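PDB 6FV4: N-acetylglucosamine-6-phosphate deacetylase from Mycobacterium smegmatis, which probably catalyses the metal-dependent deacetylation of N-acetyl-D-glucosamine-6-phosphate, a step of carbohydrate metabolism that yields glucosamine-6-phosphate and acetate. Local coordinates for residues V69-H74 / T103-L108; D133-E138 / G172-V177; L280-M285 / S320-E325; E88-V93 / A129-G134; A220-H225 / T251-V256. The protein carries 1 engineered substitution. All coordinates share one frame; numbering follows the deposited sequence. Where two conformers were deposited one is given.

Interaction 1. Residues V69-H74 / T103-L108; sequences VDTHLH and TLVASL. With ZN (zinc ion), chain H.
His-74 turns one face of its imidazole to Ser-107, whose CB sits 4.0 Å from the ring centroid, displaced toward the CE1 side in a CH-pi contact. At the edge of the same ring, in its plane, ND1 donates to a water that passes the link on to Ser-107 O, and NE2 binds the zinc ion at 2.1 Å. His-72 brings its NE2 to the same zinc ion from another direction; its ND1 is taken up by Glu-253. CG anti to the backbone N (chi1 177°) swings the His-72 ring out past Ser-107, where CD2 comes within 3.4 Å of OG obliquely. This is the metal-binding HxH pair at the end of the first barrel strand of the amidohydrolase (beta/alpha)8 fold, with 103-108 as the parallel neighbour. Ser-107 N bonds to Leu-73 O (2.8 Å), while Leu-73 N gives OG a weak, bent bond of 3.2 Å; OG also pairs with His-136. Leu-73 is turned from the metal, and its CD1 meets Leu-104 CD2 at 4.0 Å, the two chains running obliquely across each other. Farther back, Val-69 and Thr-103 point the same way side by side, CG1 to CG2 at 3.9 Å.

Interaction 2. Residues D133-E138 / G172-V177; sequences DGIHLE and GTVRMV. With CD (cadmium ion), chain J; ZN (zinc ion), chain H.
Ile-135 reaches across to Thr-173: with CG1 beside the backbone N (chi1 -56°), its CD1 ends 3.3 Å from Thr-173 OG1, a hydroxyl that is bonded to Gly-170 O. The carbonyl of Ile-135 is gripped twice, by Arg-175 N at 2.8 Å and by Met-176 N at 3.2 Å, both in the carbonyl plane. That double acceptance marks a beta bulge, where the parallel register slips by one residue between Ile-135 and His-136. Beyond it the pairing resumes, with Leu-137 N bonded to Met-176 O. On the same face as Ile-135, Leu-137 CD1 lies 3.9 Å from Val-177 CG2, the two chains side by side, and Leu-137 crosses Val-174 at roughly a right angle. Met-176 goes to the other face. Its chain bends at the last torsion (chi3 66°) and sets CE 3.6 Å from the centroid of the His-136 ring, almost straight over it. This CH-pi contact backs a ring bonded through NE2 to Thr-178, with Ser-107 at ND1. At the strand end Glu-138 bridges the metals, OE1 on the zinc ion at 2.1 Å and OE2 on the cadmium ion at 2.4 Å. The two strands, joined through helix 160-170 as a beta-alpha-beta unit, sit in the barrel wall between strands 104-109 and 199-202; helices 113-129 and 160-170 pack over Ile-135, Leu-137 and Val-174, while His-136 and Met-176 face inward.

Interaction 3. Residues L280-M285 / S320-E325; sequences LITAAM and STATME. Engineered in segment 280-285: Ala-283 (natural residue Asp).
Ser-320 holds its OG opposite the backbone N (chi1 169°), which aims the hydroxyl at Thr-282 O, and Thr-282 tucks OG1 between its own N and carbonyl carbon (chi1 63°), leaving CG2 to face 322-324. From that position Ser-320 OG donates to Thr-282 O at 2.7 Å and accepts from Ala-322 N, closing an ST turn. Thr-282 builds a second ST turn by accepting from Ala-284 N, and the same OG1 is bonded to Asp-70. Thr-282 CG2 packs 3.4 Å from Met-324 N, at the first turn of helix 324-334, whose N-cap is Thr-323. Met-324, bent at chi2 and chi3, curls across to the end of strand 278-281, where its CE lies 3.3 Å from Leu-280 O. At the other end Met-285 N makes a fairly straight bond to Ser-320 O (3.0 Å, 163°), and a water joins Ala-283 O to Ser-320 N. Ala-283 is engineered, an aspartate in the natural protein, where that position is the predicted proton donor/acceptor; here its side chain lies about 4 Å from the zinc ion. One hydroxyl bond and one backbone bond thus cross directly, while Ala-322 O is buried with no polar partner in the model, meeting Thr-282 CB and Ala-284 CB instead. The Ser-320 OG to Thr-282 O bond joins the two ST turns, which probably restricts the loop around residue 283.

Interaction 4. Residues E88-V93 / A129-G134; sequences ETARAV and AGLIDG
Val-93 approaches a flat group, the peptide between Leu-131 and Ile-132, from above its plane: CG2 stands 3.4 Å from Leu-131 O, above the plane and a little beyond the oxygen. No side-chain ring, amide or carboxylate takes part, and the rest of the contact is aliphatic. CG2 of Val-93 lies opposite the carbonyl carbon, beside its own N (chi1 163° for CG1), which directs this methyl at the loop, where it also touches Ile-132 CG2 at 3.9 Å with the two chains crossing at about a right angle. Leu-131 is the residue most engaged. It reaches back to the helix and lays CD2 against the helix surface, 4.0 Å from Thr-89 CG2 and 3.9 Å from Ala-90 CA. Thr-89 thus offers its methyl to the leucine, while its hydroxyl is bonded to Gln-126 and to Thr-85 O. Helix 86-98 is one of the outer helices of the (beta/alpha)8 barrel, and 129-134 is the turn that leads from helix 113-129 into strand 134-138. That turn begins with a Schellman motif in which Gly-130, at positive phi (93°), ends the helix, and the next residue, Leu-131, packs on helix 86-98. On the inner side Ile-132 also touches Leu-123, Gln-126 and Val-127 of helix 113-129 and Ala-106 of the barrel strand, and Val-93 rests on Leu-104. His-74 of the zinc site lies about 11 Å from Thr-89, side chain to side chain.

Interaction 5. Residues A220-H225 / T251-V256; sequences ATVGTH and TVEMIV. With CD (cadmium ion), chain J.
Residues 221-223 and 251-253 pair as parallel strands, tied by three backbone bonds: Thr-251 N to Thr-221 O, Gly-223 N to Thr-251 O, and Glu-253 N to Gly-223 O (2.9 Å). Past the pairing, the carboxylate of Glu-253 takes over. Its chain, extended beyond CG, runs alongside Thr-224 and brings OE1 to His-225 N at 3.1 Å, a straight bond (166°) received on the anti side, 33° out of the carboxylate plane. OE1 is shared with His-72 ND1, linking this backbone to a ligand of the zinc ion. OE2 takes a water that bridges to Thr-224 OG1, itself bonded to Thr-178. A chi1 of 50° puts CG of His-225 between its own N and carbonyl carbon, and Thr-224 CG2 lies over the centre of one face of the ring. Ile-255 points the same way alongside it, CD1 to His-225 CB at 3.7 Å. The ring end, NE2, binds the cadmium ion at 2.5 Å, a site it shares with Glu-138, His-150, His-204 and a water. In the barrel, 222-223 is flanked on its other side by strand 199-202 and 251-255 by strand 278-281, with helix 263-273 packed against Val-252 and Met-254.

Three contacts lie in the wall of the (beta/alpha)8 barrel around one metal centre, and a fourth, interaction 3, on the loop after strand 278-281. Interactions 1 and 2 share neighbouring strands 104-109 and 134-138, with centres about 9 Å apart, and both reach the zinc ion; interactions 2 and 5 meet at the cadmium ion. Strands 251-255 and 278-281, also neighbours, join 5 to 3, and 3 returns to strand 63-76 of interaction 1, with centres about 9 Å apart. Interaction 4 is on the outside: its segments alternate with those of 1 and run into 2 through Asp-133 and Gly-134. The centres of interactions 4 and 5 are about 22 Å apart. Interactions 5 and then 3 follow along the chain, so the site draws on widely separated sequence.

Interaction 1. Residues V69-H74 / T103-L108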
# COMPACT_ATOMS: atom_id res chain seq x y z
N VAL B 69 -14.60 19.83 -1.58
CA VAL B 69 -15.77 19.01 -1.28
C VAL B 69 -15.44 18.21 -0.03
O VAL B 69 -14.80 17.15 -0.11
CB VAL B 69 -16.14 18.09 -2.44
CG1 VAL B 69 -17.39 17.25 -2.09
CG2 VAL B 69 -16.36 18.90 -3.72
N ASP B 70 -15.85 18.70 1.14
CA ASP B 70 -15.56 18.04 2.42
C ASP B 70 -16.73 17.13 2.77
O ASP B 70 -17.83 17.61 3.10
CB ASP B 70 -15.31 19.06 3.52
CG ASP B 70 -14.67 18.45 4.75
OD1 ASP B 70 -14.36 19.22 5.70
OD2 ASP B 70 -14.47 17.21 4.79
N THR B 71 -16.52 15.82 2.69
CA THR B 71 -17.60 14.86 2.84
C THR B 71 -17.67 14.25 4.23
O THR B 71 -18.44 13.30 4.44
CB THR B 71 -17.48 13.75 1.80
OG1 THR B 71 -16.19 13.12 1.90
CG2 THR B 71 -17.65 14.32 0.39
N HIS B 72 -16.93 14.77 5.20
CA HIS B 72 -16.96 14.19 6.54
C HIS B 72 -16.41 15.25 7.48
O HIS B 72 -15.19 15.43 7.57
CB HIS B 72 -16.15 12.89 6.57
CG HIS B 72 -16.05 12.25 7.93
ND1 HIS B 72 -15.65 10.94 8.10
CD2 HIS B 72 -16.27 12.73 9.17
CE1 HIS B 72 -15.64 10.65 9.38
NE2 HIS B 72 -16.02 11.72 10.06
N LEU B 73 -17.31 15.95 8.17
CA LEU B 73 -16.91 16.93 9.16
C LEU B 73 -18.06 17.14 10.14
O LEU B 73 -19.22 16.91 9.81
CB LEU B 73 -16.51 18.27 8.54
CG LEU B 73 -17.59 19.08 7.86
CD1 LEU B 73 -17.17 20.55 7.83
CD2 LEU B 73 -17.82 18.56 6.46
N HIS B 74 -17.70 17.59 11.34
CA HIS B 74 -18.64 17.68 12.45
C HIS B 74 -18.99 19.11 12.83
O HIS B 74 -20.03 19.32 13.46
CB HIS B 74 -18.07 16.96 13.68
CG HIS B 74 -17.89 15.50 13.45
ND1 HIS B 74 -18.91 14.59 13.62
CD2 HIS B 74 -16.82 14.79 13.01
CE1 HIS B 74 -18.47 13.38 13.32
NE2 HIS B 74 -17.20 13.47 12.95
N THR B 103 -18.78 22.62 -0.83
CA THR B 103 -19.73 21.54 -0.63
C THR B 103 -19.37 20.84 0.66
O THR B 103 -18.19 20.54 0.90
CB THR B 103 -19.69 20.55 -1.80
OG1 THR B 103 -20.14 21.20 -2.99
CG2 THR B 103 -20.59 19.34 -1.50
N LEU B 104 -20.37 20.55 1.49
CA LEU B 104 -20.15 19.98 2.82
C LEU B 104 -21.13 18.85 3.07
O LEU B 104 -22.33 19.00 2.84
CB LEU B 104 -20.34 21.02 3.93
CG LEU B 104 -19.57 22.32 3.78
CD1 LEU B 104 -20.27 23.46 4.50
CD2 LEU B 104 -18.18 22.13 4.30
N VAL B 105 -20.63 17.75 3.62
CA VAL B 105 -21.52 16.71 4.14
C VAL B 105 -21.38 16.68 5.66
O VAL B 105 -20.30 16.40 6.20
CB VAL B 105 -21.26 15.35 3.49
CG1 VAL B 105 -22.14 14.27 4.13
CG2 VAL B 105 -21.56 15.45 2.01
N ALA B 106 -22.47 17.02 6.35
CA ALA B 106 -22.42 17.19 7.79
C ALA B 106 -22.58 15.83 8.46
O ALA B 106 -23.50 15.08 8.14
CB ALA B 106 -23.51 18.16 8.25
N SER B 107 -21.67 15.52 9.38
CA SER B 107 -21.63 14.21 10.02
C SER B 107 -22.22 14.28 11.41
O SER B 107 -22.02 15.25 12.14
CB SER B 107 -20.19 13.69 10.13
OG SER B 107 -19.49 13.74 8.90
N LEU B 108 -22.89 13.20 11.80
CA LEU B 108 -23.42 13.04 13.14
C LEU B 108 -22.75 11.85 13.79
O LEU B 108 -22.67 10.78 13.19
CB LEU B 108 -24.94 12.81 13.10
CG LEU B 108 -25.82 13.91 12.53
CD1 LEU B 108 -27.26 13.42 12.47
CD2 LEU B 108 -25.72 15.14 13.42
ZN ZN H . -16.08 11.89 12.17
O HOH W 1 -21.22 15.41 14.68

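Interaction 2. Residues D133-E138 / G172-V177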
# COMPACT_ATOMS: atom_id res chain seq x y z
N ASP B 133 -24.91 19.97 2.09
CA ASP B 133 -25.30 19.24 0.90
C ASP B 133 -25.75 17.81 1.19
O ASP B 133 -26.18 17.10 0.27
CB ASP B 133 -24.14 19.26 -0.10
CG ASP B 133 -23.73 20.68 -0.47
OD1 ASP B 133 -24.26 21.20 -1.48
OD2 ASP B 133 -22.91 21.29 0.27
N GLY B 134 -25.71 17.39 2.44
CA GLY B 134 -26.04 16.01 2.76
C GLY B 134 -25.74 15.78 4.22
O GLY B 134 -25.22 16.65 4.91
N ILE B 135 -26.08 14.57 4.67
CA ILE B 135 -25.85 14.14 6.04
C ILE B 135 -25.08 12.83 6.02
O ILE B 135 -25.33 11.96 5.18
CB ILE B 135 -27.17 13.95 6.83
CG1 ILE B 135 -28.00 15.24 6.81
CG2 ILE B 135 -26.85 13.51 8.27
CD1 ILE B 135 -29.48 15.05 7.31
N HIS B 136 -24.15 12.69 6.95
CA HIS B 136 -23.39 11.47 7.15
C HIS B 136 -23.64 10.99 8.56
O HIS B 136 -23.41 11.73 9.52
CB HIS B 136 -21.90 11.74 6.90
CG HIS B 136 -20.98 10.67 7.40
ND1 HIS B 136 -19.72 10.95 7.88
CD2 HIS B 136 -21.11 9.32 7.46
CE1 HIS B 136 -19.12 9.83 8.24
NE2 HIS B 136 -19.93 8.82 7.98
N LEU B 137 -24.13 9.76 8.70
CA LEU B 137 -24.32 9.17 10.03
C LEU B 137 -23.08 8.35 10.36
O LEU B 137 -22.93 7.21 9.91
CB LEU B 137 -25.57 8.30 10.07
CG LEU B 137 -26.84 8.99 9.54
CD1 LEU B 137 -27.99 8.01 9.59
CD2 LEU B 137 -27.13 10.23 10.35
N GLU B 138 -22.18 8.95 11.14
CA GLU B 138 -21.01 8.23 11.66
C GLU B 138 -21.37 7.64 13.02
O GLU B 138 -20.94 8.10 14.08
CB GLU B 138 -19.80 9.14 11.75
CG GLU B 138 -18.53 8.32 12.09
CD GLU B 138 -17.29 9.16 12.14
OE1 GLU B 138 -17.41 10.33 12.48
OE2 GLU B 138 -16.20 8.62 11.84
N GLY B 172 -34.40 11.84 2.02
CA GLY B 172 -33.41 11.71 0.99
C GLY B 172 -32.12 12.47 1.22
O GLY B 172 -31.23 12.39 0.38
N THR B 173 -31.99 13.19 2.34
CA THR B 173 -30.80 14.00 2.59
C THR B 173 -29.68 13.24 3.30
O THR B 173 -28.59 13.79 3.44
CB THR B 173 -31.14 15.24 3.43
OG1 THR B 173 -31.59 14.83 4.73
CG2 THR B 173 -32.24 16.04 2.74
N VAL B 174 -29.92 12.02 3.77
CA VAL B 174 -28.85 11.22 4.37
C VAL B 174 -28.09 10.58 3.22
O VAL B 174 -28.64 9.77 2.47
CB VAL B 174 -29.38 10.17 5.35
CG1 VAL B 174 -28.22 9.25 5.78
CG2 VAL B 174 -29.98 10.84 6.59
N ARG B 175 -26.82 10.96 3.07
CA ARG B 175 -26.03 10.57 1.91
C ARG B 175 -25.04 9.46 2.22
O ARG B 175 -24.68 8.69 1.31
CB ARG B 175 -25.28 11.78 1.35
CG ARG B 175 -26.16 12.91 0.88
CD ARG B 175 -27.14 12.45 -0.18
NE ARG B 175 -26.45 12.19 -1.44
CZ ARG B 175 -26.44 13.04 -2.47
NH1 ARG B 175 -27.08 14.20 -2.39
NH2 ARG B 175 -25.78 12.73 -3.58
N MET B 176 -24.60 9.33 3.47
CA MET B 176 -23.59 8.35 3.81
C MET B 176 -23.83 7.85 5.23
O MET B 176 -24.19 8.64 6.12
CB MET B 176 -22.18 8.94 3.68
CG MET B 176 -21.08 7.96 4.02
SD MET B 176 -19.48 8.50 3.34
CE MET B 176 -19.17 9.99 4.28
N VAL B 177 -23.63 6.55 5.44
CA VAL B 177 -23.78 5.90 6.74
C VAL B 177 -22.59 4.98 6.97
O VAL B 177 -22.34 4.07 6.18
CB VAL B 177 -25.10 5.11 6.83
CG1 VAL B 177 -25.19 4.35 8.18
CG2 VAL B 177 -26.29 6.05 6.67
CD CD J . -14.62 8.97 13.64
ZN ZN H . -16.08 11.89 12.17
O HOH W 2 -28.46 15.23 -0.28
O HOH W 3 -12.57 9.09 15.23

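Interaction 3. Residues L280-M285 / S320-E325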
# COMPACT_ATOMS: atom_id res chain seq x y z
N LEU B 280 -9.72 13.41 0.46
CA LEU B 280 -9.26 14.18 1.60
C LEU B 280 -10.48 14.69 2.35
O LEU B 280 -11.42 15.16 1.72
CB LEU B 280 -8.38 15.34 1.14
CG LEU B 280 -7.09 14.89 0.44
CD1 LEU B 280 -6.45 16.05 -0.29
CD2 LEU B 280 -6.15 14.33 1.45
N ILE B 281 -10.49 14.53 3.67
CA ILE B 281 -11.55 15.00 4.55
C ILE B 281 -10.88 15.71 5.72
O ILE B 281 -9.67 15.57 5.96
CB ILE B 281 -12.47 13.87 5.07
CG1 ILE B 281 -11.65 12.89 5.92
CG2 ILE B 281 -13.19 13.14 3.92
CD1 ILE B 281 -12.44 12.10 6.93
N THR B 282 -11.67 16.48 6.44
CA THR B 282 -11.16 17.13 7.65
C THR B 282 -11.53 16.39 8.92
O THR B 282 -10.74 16.40 9.88
CB THR B 282 -11.68 18.57 7.76
OG1 THR B 282 -13.12 18.58 7.89
CG2 THR B 282 -11.24 19.39 6.54
N ALA B 283 -12.72 15.78 8.95
CA ALA B 283 -13.35 15.36 10.20
C ALA B 283 -13.35 16.50 11.22
O ALA B 283 -13.23 16.27 12.42
CB ALA B 283 -12.69 14.10 10.77
N ALA B 284 -13.47 17.73 10.73
CA ALA B 284 -13.29 18.90 11.58
C ALA B 284 -14.31 18.95 12.71
O ALA B 284 -15.50 18.71 12.49
CB ALA B 284 -13.41 20.17 10.74
N MET B 285 -13.84 19.27 13.91
CA MET B 285 -14.77 19.44 15.02
C MET B 285 -15.03 20.92 15.26
O MET B 285 -14.45 21.80 14.61
CB MET B 285 -14.29 18.73 16.29
CG MET B 285 -12.89 19.06 16.76
SD MET B 285 -12.77 20.50 17.84
CE MET B 285 -14.00 20.13 19.10
N SER B 320 -9.89 16.48 15.14
CA SER B 320 -9.30 17.30 14.10
C SER B 320 -9.76 18.75 14.18
O SER B 320 -10.94 19.03 14.42
CB SER B 320 -9.68 16.74 12.72
OG SER B 320 -9.30 17.68 11.74
N THR B 321 -8.83 19.68 13.95
CA THR B 321 -9.20 21.07 13.72
C THR B 321 -8.74 21.51 12.35
O THR B 321 -8.33 22.66 12.14
CB THR B 321 -8.68 22.01 14.81
OG1 THR B 321 -7.31 21.75 15.09
CG2 THR B 321 -9.49 21.88 16.10
N ALA B 322 -8.81 20.59 11.39
CA ALA B 322 -8.32 20.84 10.04
C ALA B 322 -9.41 21.48 9.20
O ALA B 322 -10.60 21.22 9.39
CB ALA B 322 -7.88 19.54 9.38
N THR B 323 -9.00 22.34 8.27
CA THR B 323 -9.86 22.81 7.20
C THR B 323 -9.39 22.20 5.89
O THR B 323 -8.24 21.76 5.76
CB THR B 323 -9.83 24.34 7.08
OG1 THR B 323 -8.49 24.76 6.77
CG2 THR B 323 -10.26 24.99 8.37
N MET B 324 -10.29 22.18 4.90
CA MET B 324 -9.90 21.61 3.61
C MET B 324 -8.71 22.35 3.02
O MET B 324 -7.89 21.73 2.34
CB MET B 324 -11.06 21.62 2.63
CG MET B 324 -12.07 20.51 2.86
SD MET B 324 -11.52 18.80 2.84
CE MET B 324 -11.61 18.38 1.09
N GLU B 325 -8.60 23.66 3.28
CA GLU B 325 -7.43 24.43 2.87
C GLU B 325 -6.14 23.84 3.44
O GLU B 325 -5.12 23.77 2.74
CB GLU B 325 -7.60 25.88 3.33
CG GLU B 325 -6.34 26.72 3.24
CD GLU B 325 -6.56 28.15 3.66
OE1 GLU B 325 -5.64 28.97 3.51
OE2 GLU B 325 -7.66 28.45 4.14
O HOH W 4 -11.89 14.78 14.41

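Interaction 4. Residues E88-V93 / A129-G134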
# COMPACT_ATOMS: atom_id res chain seq x y z
N GLU B 88 -25.89 27.11 14.85
CA GLU B 88 -24.67 26.31 14.87
C GLU B 88 -24.27 25.90 13.46
O GLU B 88 -23.09 25.94 13.11
CB GLU B 88 -24.85 25.09 15.77
CG GLU B 88 -25.18 25.48 17.19
CD GLU B 88 -24.28 24.85 18.23
OE1 GLU B 88 -23.16 24.41 17.88
OE2 GLU B 88 -24.71 24.80 19.40
N THR B 89 -25.24 25.50 12.63
CA THR B 89 -24.91 25.13 11.26
C THR B 89 -24.37 26.32 10.48
O THR B 89 -23.40 26.18 9.72
CB THR B 89 -26.13 24.53 10.58
OG1 THR B 89 -26.49 23.34 11.27
CG2 THR B 89 -25.81 24.17 9.11
N ALA B 90 -24.95 27.50 10.69
CA ALA B 90 -24.50 28.68 9.96
C ALA B 90 -23.05 29.01 10.30
O ALA B 90 -22.27 29.40 9.42
CB ALA B 90 -25.40 29.87 10.24
N ARG B 91 -22.66 28.87 11.58
CA ARG B 91 -21.30 29.19 11.99
C ARG B 91 -20.30 28.19 11.43
O ARG B 91 -19.18 28.57 11.02
CB ARG B 91 -21.21 29.22 13.52
CG ARG B 91 -21.76 30.48 14.15
CD ARG B 91 -21.16 30.75 15.53
NE ARG B 91 -21.52 29.72 16.51
CZ ARG B 91 -22.62 29.74 17.26
NH1 ARG B 91 -23.48 30.74 17.16
NH2 ARG B 91 -22.86 28.76 18.13
N ALA B 92 -20.65 26.90 11.44
CA ALA B 92 -19.75 25.89 10.87
C ALA B 92 -19.60 26.10 9.38
O ALA B 92 -18.48 26.09 8.84
CB ALA B 92 -20.28 24.49 11.17
N VAL B 93 -20.72 26.32 8.70
CA VAL B 93 -20.70 26.52 7.25
C VAL B 93 -19.89 27.75 6.90
O VAL B 93 -19.06 27.72 5.98
CB VAL B 93 -22.14 26.61 6.72
CG1 VAL B 93 -22.15 27.21 5.32
CG2 VAL B 93 -22.78 25.22 6.73
N ALA B 129 -32.36 23.98 2.72
CA ALA B 129 -32.03 25.40 2.64
C ALA B 129 -30.73 25.67 1.88
O ALA B 129 -30.47 26.81 1.51
CB ALA B 129 -31.92 26.00 4.04
N GLY B 130 -29.89 24.66 1.65
CA GLY B 130 -28.68 24.90 0.89
C GLY B 130 -27.44 25.22 1.70
O GLY B 130 -26.40 25.55 1.11
N LEU B 131 -27.50 25.13 3.03
CA LEU B 131 -26.32 25.38 3.85
C LEU B 131 -25.34 24.22 3.76
O LEU B 131 -24.12 24.42 3.69
CB LEU B 131 -26.71 25.62 5.30
CG LEU B 131 -27.23 27.02 5.64
CD1 LEU B 131 -28.76 27.11 5.51
CD2 LEU B 131 -26.79 27.41 7.05
N ILE B 132 -25.86 22.99 3.80
CA ILE B 132 -25.08 21.77 3.69
C ILE B 132 -25.67 20.95 2.56
O ILE B 132 -26.80 21.17 2.13
CB ILE B 132 -25.06 20.97 5.00
CG1 ILE B 132 -26.46 20.90 5.60
CG2 ILE B 132 -24.13 21.63 6.00
CD1 ILE B 132 -26.55 19.91 6.74
N ASP B 133 -24.91 19.97 2.09
CA ASP B 133 -25.30 19.24 0.90
C ASP B 133 -25.75 17.81 1.19
O ASP B 133 -26.18 17.10 0.27
CB ASP B 133 -24.14 19.26 -0.10
CG ASP B 133 -23.73 20.68 -0.47
OD1 ASP B 133 -24.26 21.20 -1.48
OD2 ASP B 133 -22.91 21.29 0.27
N GLY B 134 -25.71 17.39 2.44
CA GLY B 134 -26.04 16.01 2.76
C GLY B 134 -25.74 15.78 4.22
O GLY B 134 -25.22 16.65 4.91

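Interaction 5. Residues A220-H225 / T251-V256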
# COMPACT_ATOMS: atom_id res chain seq x y z
N ALA B 220 -20.69 -1.72 0.17
CA ALA B 220 -19.96 -0.61 0.76
C ALA B 220 -18.94 -0.08 -0.24
O ALA B 220 -18.28 -0.86 -0.94
CB ALA B 220 -19.27 -1.06 2.06
N THR B 221 -18.83 1.25 -0.34
CA THR B 221 -17.98 1.86 -1.35
C THR B 221 -17.06 2.94 -0.79
O THR B 221 -16.39 3.63 -1.58
CB THR B 221 -18.80 2.49 -2.49
OG1 THR B 221 -19.75 3.42 -1.94
CG2 THR B 221 -19.52 1.42 -3.32
N VAL B 222 -17.05 3.15 0.53
CA VAL B 222 -16.23 4.19 1.14
C VAL B 222 -15.59 3.62 2.40
O VAL B 222 -16.22 2.83 3.12
CB VAL B 222 -17.05 5.46 1.45
CG1 VAL B 222 -16.25 6.41 2.35
CG2 VAL B 222 -17.45 6.18 0.15
N GLY B 223 -14.32 3.97 2.64
CA GLY B 223 -13.68 3.74 3.92
C GLY B 223 -13.65 5.02 4.73
O GLY B 223 -13.08 6.02 4.30
N THR B 224 -14.32 4.99 5.90
CA THR B 224 -14.32 6.14 6.82
C THR B 224 -12.97 6.28 7.50
O THR B 224 -12.51 5.34 8.15
CB THR B 224 -15.41 5.98 7.89
OG1 THR B 224 -16.67 5.73 7.26
CG2 THR B 224 -15.52 7.23 8.72
N HIS B 225 -12.40 7.49 7.44
CA HIS B 225 -11.03 7.86 7.78
C HIS B 225 -10.10 6.67 8.01
O HIS B 225 -9.83 6.27 9.16
CB HIS B 225 -10.97 8.82 8.98
CG HIS B 225 -11.76 8.38 10.18
ND1 HIS B 225 -11.79 7.07 10.61
CD2 HIS B 225 -12.51 9.08 11.06
CE1 HIS B 225 -12.53 6.99 11.70
NE2 HIS B 225 -12.96 8.20 12.00
N THR B 251 -13.69 4.15 -2.42
CA THR B 251 -12.92 5.38 -2.25
C THR B 251 -12.61 5.58 -0.77
O THR B 251 -13.54 5.69 0.04
CB THR B 251 -13.67 6.59 -2.81
OG1 THR B 251 -13.97 6.37 -4.19
CG2 THR B 251 -12.79 7.83 -2.69
N VAL B 252 -11.32 5.65 -0.42
CA VAL B 252 -10.92 5.74 0.98
C VAL B 252 -10.79 7.20 1.40
O VAL B 252 -10.28 8.05 0.66
CB VAL B 252 -9.62 4.94 1.24
CG1 VAL B 252 -9.91 3.44 1.06
CG2 VAL B 252 -8.46 5.42 0.34
N GLU B 253 -11.31 7.50 2.58
CA GLU B 253 -11.11 8.79 3.22
C GLU B 253 -9.79 8.77 3.96
O GLU B 253 -9.40 7.76 4.54
CB GLU B 253 -12.22 9.11 4.24
CG GLU B 253 -13.63 9.29 3.70
CD GLU B 253 -14.64 9.55 4.82
OE1 GLU B 253 -14.24 9.51 6.02
OE2 GLU B 253 -15.83 9.78 4.51
N MET B 254 -9.11 9.91 3.97
CA MET B 254 -7.95 10.03 4.84
C MET B 254 -7.93 11.43 5.42
O MET B 254 -8.14 12.41 4.70
CB MET B 254 -6.63 9.70 4.08
CG MET B 254 -5.42 9.68 4.96
SD MET B 254 -4.00 8.82 4.24
CE MET B 254 -4.67 7.19 3.89
N ILE B 255 -7.68 11.53 6.72
CA ILE B 255 -7.46 12.82 7.37
C ILE B 255 -5.97 13.12 7.27
O ILE B 255 -5.16 12.54 8.00
CB ILE B 255 -7.91 12.82 8.83
CG1 ILE B 255 -9.38 12.42 8.96
CG2 ILE B 255 -7.69 14.20 9.43
CD1 ILE B 255 -9.77 12.00 10.38
N VAL B 256 -5.61 14.03 6.37
CA VAL B 256 -4.21 14.43 6.20
C VAL B 256 -4.00 15.80 6.83
O VAL B 256 -3.82 16.80 6.13
CB VAL B 256 -3.82 14.41 4.72
CG1 VAL B 256 -2.32 14.51 4.55
CG2 VAL B 256 -4.32 13.11 4.09
CD CD J . -14.62 8.97 13.64
O HOH W 5 -16.34 4.69 -4.38
O HOH W 6 -17.35 7.83 5.84
O HOH W 3 -12.57 9.09 15.23